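Local atomic coordinates of Zn-dependent hydrolase, glyoxylase (Echinicola vietnamensis, PDB entry 6T5K), a protein that probably hydrolyses beta-lactam antibiotics, carbapenems among them, to substituted beta-amino acids as a zinc-dependent class B metallo-beta-lactamase. Residues G58-F70 with T146-Y158. Sequence-based numbering, arbitrary orientation. Where two conformers were deposited one is given.
With EDO (1,2-ethanediol), chain E.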
ATOM      1  N   GLY A  58      -2.518   1.004  -4.392  1.00 16.36           N
ATOM      2  CA  GLY A  58      -2.075   1.650  -3.179  1.00 18.12           C
ATOM      3  C   GLY A  58      -3.275   2.232  -2.459  1.00 17.61           C
ATOM      4  O   GLY A  58      -4.424   2.071  -2.883  1.00 17.04           O
ATOM      5  N   MET A  59      -2.991   2.918  -1.366  1.00 15.77           N
ATOM      6  CA  MET A  59      -4.043   3.468  -0.522  1.00 15.48           C
ATOM      7  C   MET A  59      -3.752   4.947  -0.305  1.00 14.57           C
ATOM      8  O   MET A  59      -2.595   5.345  -0.212  1.00 18.58           O
ATOM      9  CB  MET A  59      -4.110   2.742   0.837  1.00 16.53           C
ATOM     10  CG  MET A  59      -5.174   3.326   1.783  1.00 17.50           C
ATOM     11  SD  MET A  59      -5.447   2.322   3.276  1.00 16.06           S
ATOM     12  CE  MET A  59      -3.975   2.691   4.216  1.00 16.72           C
ATOM     13  N   ILE A  60      -4.804   5.747  -0.232  1.00 14.55           N
ATOM     14  CA  ILE A  60      -4.734   7.120   0.242  1.00 15.45           C
ATOM     15  C   ILE A  60      -5.637   7.213   1.457  1.00 15.44           C
ATOM     16  O   ILE A  60      -6.792   6.776   1.407  1.00 16.73           O
ATOM     17  CB  ILE A  60      -5.201   8.130  -0.820  1.00 17.06           C
ATOM     18  CG1 ILE A  60      -4.652   7.783  -2.191  1.00 18.74           C
ATOM     19  CG2 ILE A  60      -4.765   9.545  -0.404  1.00 17.49           C
ATOM     20  CD1 ILE A  60      -5.293   8.577  -3.275  1.00 20.97           C
ATOM     21  N   VAL A  61      -5.122   7.780   2.545  1.00 15.38           N
ATOM     22  CA  VAL A  61      -5.932   8.142   3.695  1.00 15.28           C
ATOM     23  C   VAL A  61      -6.067   9.651   3.679  1.00 15.32           C
ATOM     24  O   VAL A  61      -5.060  10.348   3.547  1.00 15.76           O
ATOM     25  CB  VAL A  61      -5.283   7.658   4.995  1.00 17.03           C
ATOM     26  CG1 VAL A  61      -6.181   7.996   6.195  1.00 17.84           C
ATOM     27  CG2 VAL A  61      -4.999   6.170   4.877  1.00 17.68           C
ATOM     28  N   ILE A  62      -7.303  10.147   3.781  1.00 16.21           N
ATOM     29  CA  ILE A  62      -7.594  11.581   3.732  1.00 16.92           C
ATOM     30  C   ILE A  62      -8.449  11.943   4.940  1.00 17.45           C
ATOM     31  O   ILE A  62      -9.500  11.335   5.175  1.00 19.85           O
ATOM     32  CB  ILE A  62      -8.300  11.984   2.424  1.00 18.50           C
ATOM     33  CG1 ILE A  62      -7.472  11.546   1.212  1.00 20.74           C
ATOM     34  CG2 ILE A  62      -8.521  13.489   2.387  1.00 21.39           C
ATOM     35  CD1 ILE A  62      -8.115  11.837  -0.155  1.00 20.35           C
ATOM     36  N   SER A  63      -8.019  12.951   5.694  1.00 17.46           N
ATOM     37  CA  SER A  63      -8.838  13.446   6.796  1.00 17.80           C
ATOM     38  C   SER A  63      -8.460  14.892   7.045  1.00 19.16           C
ATOM     39  O   SER A  63      -7.274  15.233   7.058  1.00 18.94           O
ATOM     40  CB  SER A  63      -8.615  12.619   8.074  1.00 20.27           C
ATOM     41  OG  SER A  63      -9.568  12.890   9.096  1.00 20.83           O
ATOM     42  N   ASP A  64      -9.477  15.730   7.245  1.00 19.42           N
ATOM     43  CA  ASP A  64      -9.276  17.123   7.618  1.00 18.61           C
ATOM     44  C   ASP A  64      -8.328  17.862   6.677  1.00 18.82           C
ATOM     45  O   ASP A  64      -7.484  18.648   7.108  1.00 20.55           O
ATOM     46  CB  ASP A  64      -8.811  17.206   9.069  1.00 19.23           C
ATOM     47  CG  ASP A  64      -9.595  16.258   9.973  1.00 19.90           C
ATOM     48  OD1 ASP A  64     -10.821  16.486  10.149  1.00 23.50           O
ATOM     49  OD2 ASP A  64      -8.986  15.267  10.473  1.00 19.21           O
ATOM     50  N   GLY A  65      -8.466  17.608   5.374  1.00 20.17           N
ATOM     51  CA  GLY A  65      -7.690  18.302   4.366  1.00 21.61           C
ATOM     52  C   GLY A  65      -6.270  17.834   4.226  1.00 20.80           C
ATOM     53  O   GLY A  65      -5.484  18.497   3.531  1.00 22.50           O
ATOM     54  N   GLU A  66      -5.917  16.710   4.839  1.00 19.11           N
ATOM     55  CA  GLU A  66      -4.575  16.160   4.771  1.00 16.40           C
ATOM     56  C   GLU A  66      -4.639  14.731   4.259  1.00 16.68           C
ATOM     57  O   GLU A  66      -5.660  14.057   4.381  1.00 18.27           O
ATOM     58  CB  GLU A  66      -3.910  16.201   6.158  1.00 17.88           C
ATOM     59  CG  GLU A  66      -3.829  17.614   6.712  1.00 19.27           C
ATOM     60  CD  GLU A  66      -3.119  17.740   8.055  1.00 21.12           C
ATOM     61  OE1 GLU A  66      -2.497  16.756   8.494  1.00 19.27           O
ATOM     62  OE2 GLU A  66      -3.180  18.843   8.647  1.00 24.19           O
ATOM     63  N   ALA A  67      -3.542  14.289   3.654  1.00 14.81           N
ATOM     64  CA  ALA A  67      -3.497  12.966   3.058  1.00 17.55           C
ATOM     65  C   ALA A  67      -2.151  12.301   3.288  1.00 16.91           C
ATOM     66  O   ALA A  67      -1.103  12.954   3.349  1.00 18.15           O
ATOM     67  CB  ALA A  67      -3.741  13.063   1.557  1.00 16.87           C
ATOM     68  N   VAL A  68      -2.195  10.975   3.440  1.00 16.00           N
ATOM     69  CA  VAL A  68      -0.999  10.141   3.404  1.00 16.11           C
ATOM     70  C   VAL A  68      -1.197   9.055   2.359  1.00 15.16           C
ATOM     71  O   VAL A  68      -2.275   8.472   2.265  1.00 15.73           O
ATOM     72  CB  VAL A  68      -0.735   9.520   4.784  1.00 15.96           C
ATOM     73  CG1 VAL A  68       0.338   8.442   4.683  1.00 15.76           C
ATOM     74  CG2 VAL A  68      -0.386  10.619   5.805  1.00 16.92           C
ATOM     75  N   VAL A  69      -0.172   8.816   1.548  1.00 15.52           N
ATOM     76  CA  VAL A  69      -0.236   7.841   0.467  1.00 15.51           C
ATOM     77  C   VAL A  69       0.609   6.618   0.816  1.00 15.49           C
ATOM     78  O   VAL A  69       1.746   6.748   1.278  1.00 16.45           O
ATOM     79  CB  VAL A  69       0.231   8.477  -0.852  1.00 16.78           C
ATOM     80  CG1 VAL A  69       0.227   7.454  -1.976  1.00 16.95           C
ATOM     81  CG2 VAL A  69      -0.620   9.684  -1.196  1.00 17.06           C
ATOM     82  N   PHE A  70       0.051   5.441   0.566  1.00 16.23           N
ATOM     83  CA  PHE A  70       0.752   4.170   0.675  1.00 14.97           C
ATOM     84  C   PHE A  70       0.953   3.639  -0.726  1.00 16.04           C
ATOM     85  O   PHE A  70      -0.026   3.379  -1.434  1.00 16.34           O
ATOM     86  CB  PHE A  70      -0.052   3.158   1.491  1.00 13.93           C
ATOM     87  CG  PHE A  70      -0.007   3.428   2.964  1.00 14.94           C
ATOM     88  CD1 PHE A  70      -0.773   4.433   3.514  1.00 15.97           C
ATOM     89  CD2 PHE A  70       0.848   2.699   3.806  1.00 15.39           C
ATOM     90  CE1 PHE A  70      -0.707   4.699   4.853  1.00 17.53           C
ATOM     91  CE2 PHE A  70       0.918   2.998   5.125  1.00 15.05           C
ATOM     92  CZ  PHE A  70       0.112   3.972   5.655  1.00 16.77           C
ATOM     93  N   THR A 146       4.013   6.078  13.289  1.00 15.27           N
ATOM     94  CA  THR A 146       2.755   6.799  13.335  1.00 15.23           C
ATOM     95  C   THR A 146       2.869   8.011  12.419  1.00 15.60           C
ATOM     96  O   THR A 146       3.820   8.790  12.536  1.00 16.42           O
ATOM     97  CB  THR A 146       2.449   7.263  14.752  1.00 15.67           C
ATOM     98  OG1 THR A 146       2.409   6.137  15.631  1.00 17.26           O
ATOM     99  CG2 THR A 146       1.132   7.957  14.784  1.00 16.24           C
ATOM    100  N   LEU A 147       1.913   8.149  11.505  1.00 14.66           N
ATOM    101  CA  LEU A 147       1.871   9.285  10.596  1.00 15.65           C
ATOM    102  C   LEU A 147       0.552  10.017  10.788  1.00 15.78           C
ATOM    103  O   LEU A 147      -0.529   9.446  10.583  1.00 16.14           O
ATOM    104  CB  LEU A 147       2.025   8.840   9.149  1.00 17.09           C
ATOM    105  CG  LEU A 147       3.390   8.298   8.793  1.00 17.41           C
ATOM    106  CD1 LEU A 147       3.344   7.700   7.400  1.00 18.89           C
ATOM    107  CD2 LEU A 147       4.471   9.351   8.880  1.00 20.59           C
ATOM    108  N   LYS A 148       0.654  11.291  11.142  1.00 15.84           N
ATOM    109  CA  LYS A 148      -0.514  12.127  11.329  1.00 15.71           C
ATOM    110  C   LYS A 148      -1.197  12.388   9.993  1.00 16.62           C
ATOM    111  O   LYS A 148      -0.551  12.672   8.973  1.00 18.07           O
ATOM    112  CB  LYS A 148      -0.082  13.444  11.974  1.00 19.30           C
ATOM    113  CG  LYS A 148      -1.187  14.411  12.299  1.00 21.36           C
ATOM    114  CD  LYS A 148      -0.647  15.688  12.936  1.00 24.98           C
ATOM    115  CE  LYS A 148      -1.744  16.683  13.297  1.00 27.85           C
ATOM    116  NZ  LYS A 148      -2.615  16.122  14.407  1.00 30.37           N
ATOM    117  N   VAL A 149      -2.524  12.293  10.019  0.61 15.77           N
ATOM    118  CA  VAL A 149      -3.391  12.626   8.893  0.61 16.92           C
ATOM    119  C   VAL A 149      -4.502  13.489   9.485  0.61 16.21           C
ATOM    120  O   VAL A 149      -5.472  12.968  10.045  0.61 15.78           O
ATOM    121  CB  VAL A 149      -3.979  11.391   8.200  0.61 19.68           C
ATOM    122  CG1 VAL A 149      -4.768  11.850   6.975  0.61 21.24           C
ATOM    123  CG2 VAL A 149      -2.897  10.372   7.814  0.61 21.30           C
ATOM    124  N   GLY A 150      -4.357  14.802   9.416  1.00 18.13           N
ATOM    125  CA  GLY A 150      -5.364  15.641  10.043  1.00 19.81           C
ATOM    126  C   GLY A 150      -5.459  15.348  11.526  1.00 18.23           C
ATOM    127  O   GLY A 150      -4.448  15.322  12.237  1.00 19.25           O
ATOM    128  N   THR A 151      -6.686  15.083  11.997  1.00 18.41           N
ATOM    129  CA  THR A 151      -6.918  14.798  13.402  1.00 18.49           C
ATOM    130  C   THR A 151      -6.772  13.327  13.717  1.00 17.71           C
ATOM    131  O   THR A 151      -7.004  12.921  14.854  1.00 20.49           O
ATOM    132  CB  THR A 151      -8.316  15.259  13.828  1.00 20.50           C
ATOM    133  OG1 THR A 151      -9.345  14.567  13.097  1.00 19.96           O
ATOM    134  CG2 THR A 151      -8.451  16.738  13.598  1.00 21.52           C
ATOM    135  N   LYS A 152      -6.412  12.531  12.733  1.00 16.62           N
ATOM    136  CA  LYS A 152      -6.290  11.094  12.870  1.00 15.17           C
ATOM    137  C   LYS A 152      -4.847  10.702  12.606  1.00 15.51           C
ATOM    138  O   LYS A 152      -3.969  11.553  12.398  1.00 16.95           O
ATOM    139  CB  LYS A 152      -7.242  10.414  11.885  1.00 16.42           C
ATOM    140  CG  LYS A 152      -8.695  10.746  12.162  1.00 18.43           C
ATOM    141  CD  LYS A 152      -9.636  10.081  11.179  1.00 20.21           C
ATOM    142  CE  LYS A 152     -11.065  10.594  11.289  1.00 23.79           C
ATOM    143  NZ  LYS A 152     -11.565  10.405  12.691  0.80 26.25           N
ATOM    144  N   ALA A 153      -4.606   9.390  12.587  1.00 16.52           N
ATOM    145  CA  ALA A 153      -3.303   8.887  12.202  1.00 15.27           C
ATOM    146  C   ALA A 153      -3.462   7.578  11.454  1.00 15.15           C
ATOM    147  O   ALA A 153      -4.468   6.876  11.593  1.00 15.96           O
ATOM    148  CB  ALA A 153      -2.421   8.639  13.429  1.00 16.85           C
ATOM    149  N   VAL A 154      -2.443   7.239  10.673  1.00 14.30           N
ATOM    150  CA  VAL A 154      -2.299   5.931  10.060  1.00 14.17           C
ATOM    151  C   VAL A 154      -0.991   5.371  10.592  1.00 14.07           C
ATOM    152  O   VAL A 154      -0.052   6.112  10.892  1.00 16.65           O
ATOM    153  CB  VAL A 154      -2.334   6.022   8.511  1.00 17.39           C
ATOM    154  CG1 VAL A 154      -1.152   6.864   7.972  1.00 18.35           C
ATOM    155  CG2 VAL A 154      -2.458   4.621   7.888  1.00 20.58           C
ATOM    156  N   PHE A 155      -0.933   4.047  10.696  1.00 14.61           N
ATOM    157  CA  PHE A 155       0.168   3.330  11.323  1.00 14.49           C
ATOM    158  C   PHE A 155       0.812   2.404  10.311  1.00 15.19           C
ATOM    159  O   PHE A 155       0.128   1.766   9.509  1.00 17.74           O
ATOM    160  CB  PHE A 155      -0.379   2.549  12.527  1.00 14.25           C
ATOM    161  CG  PHE A 155      -0.976   3.462  13.560  1.00 15.60           C
ATOM    162  CD1 PHE A 155      -0.185   4.008  14.557  1.00 16.79           C
ATOM    163  CD2 PHE A 155      -2.290   3.887  13.442  1.00 17.01           C
ATOM    164  CE1 PHE A 155      -0.706   4.910  15.458  1.00 16.16           C
ATOM    165  CE2 PHE A 155      -2.814   4.798  14.327  1.00 16.37           C
ATOM    166  CZ  PHE A 155      -2.035   5.290  15.362  1.00 16.36           C
ATOM    167  N   VAL A 156       2.131   2.348  10.334  1.00 13.99           N
ATOM    168  CA  VAL A 156       2.870   1.470   9.447  1.00 13.62           C
ATOM    169  C   VAL A 156       3.588   0.483  10.343  1.00 14.85           C
ATOM    170  O   VAL A 156       4.168   0.891  11.355  1.00 16.89           O
ATOM    171  CB  VAL A 156       3.866   2.251   8.565  1.00 15.17           C
ATOM    172  CG1 VAL A 156       4.239   1.385   7.372  1.00 14.40           C
ATOM    173  CG2 VAL A 156       3.309   3.597   8.143  1.00 16.79           C
ATOM    174  N   HIS A 157       3.485  -0.810  10.028  1.00 13.69           N
ATOM    175  CA  HIS A 157       3.936  -1.822  10.974  1.00 13.83           C
ATOM    176  C   HIS A 157       4.568  -2.988  10.250  1.00 14.07           C
ATOM    177  O   HIS A 157       4.022  -3.460   9.257  1.00 14.11           O
ATOM    178  CB  HIS A 157       2.752  -2.300  11.812  1.00 14.80           C
ATOM    179  CG  HIS A 157       3.114  -3.007  13.077  1.00 17.06           C
ATOM    180  ND1 HIS A 157       2.732  -2.532  14.309  1.00 22.38           N
ATOM    181  CD2 HIS A 157       3.767  -4.170  13.306  1.00 19.50           C
ATOM    182  CE1 HIS A 157       3.134  -3.373  15.246  1.00 22.23           C
ATOM    183  NE2 HIS A 157       3.776  -4.365  14.668  1.00 19.31           N
ATOM    184  N   TYR A 158       5.728  -3.422  10.756  1.00 14.31           N
ATOM    185  CA  TYR A 158       6.400  -4.624  10.283  1.00 15.26           C
ATOM    186  C   TYR A 158       6.010  -5.815  11.153  1.00 14.94           C
ATOM    187  O   TYR A 158       6.214  -5.798  12.374  1.00 15.98           O
ATOM    188  CB  TYR A 158       7.917  -4.419  10.315  1.00 16.36           C
ATOM    189  CG  TYR A 158       8.691  -5.570   9.770  1.00 15.43           C
ATOM    190  CD1 TYR A 158       8.654  -5.877   8.402  1.00 15.16           C
ATOM    191  CD2 TYR A 158       9.469  -6.368  10.611  1.00 15.63           C
ATOM    192  CE1 TYR A 158       9.355  -6.935   7.889  1.00 15.55           C
ATOM    193  CE2 TYR A 158      10.188  -7.439  10.102  1.00 15.01           C
ATOM    194  CZ  TYR A 158      10.130  -7.706   8.745  1.00 14.85           C
ATOM    195  OH  TYR A 158      10.835  -8.753   8.253  1.00 16.84           O
TER
HETATM  196  C1  EDO E1204       2.957  12.926   8.777  1.00 31.34           C
HETATM  197  O1  EDO E1204       1.831  13.770   8.939  1.00 28.44           O
HETATM  198  C2  EDO E1204       3.889  13.140   9.970  1.00 32.47           C
HETATM  199  O2  EDO E1204       3.357  12.490  11.142  1.00 29.59           O
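Two beta hairpins, one from each sheet of the metallo-beta-lactamase sandwich, pack face to face here, and Asp-64, Gly-150 and Thr-151 join their turns. Hairpin 58-70 closes through a type I' turn, hairpin 146-158 through a type II' turn. Asp-64 OD2 gathers three donors. Thr-151 N reaches it at 2.8 Å in a nearly straight bond (169°), Thr-151 OG1 lies 2.7 Å from the same OD2, and Ser-63 OG adds a bond from its own hairpin. All three meet the oxygen from out of the carboxylate plane, and together they should fix the rotation of the group. With chi1 at 62°, Thr-151 OG1 sits on the same oxygen as its own backbone N-H. Gly-150 N gives a bent bond to Glu-66 OE1 (2.9 Å), well above that carboxylate plane; Asn-94 is a second donor to OE1. Gly-150 CA also makes a CA-H...O contact with Ser-63 O. The aliphatic part of Lys-152 runs past Ser-63 OG, and its NZ forms a salt bridge with Asp-174.

Behind the turns the contact becomes apolar. In the conformer given, Val-149 places CG1 against the backbone of Ser-63 and Glu-66. Val-154, also in the conformer given, meets Val-68 CG1 tip to tip through its CG1 at 3.9 Å. Phe-70 and Val-154 approach from the two hairpins: Val-154 CG1 lies in the ring plane at the edge, and CG2 approaches CZ obliquely at 3.5 Å. Val-156 CG2 lies alongside Phe-70 CE2 at 3.9 Å. Val-97 and Phe-179 also touch the Phe-70 side chain, which lies about 12 Å from a zinc ion. This is part of the hydrophobic core between the two sheets of the alpha-beta/beta-alpha sandwich, the fold of the metallo-beta-lactamase superfamily.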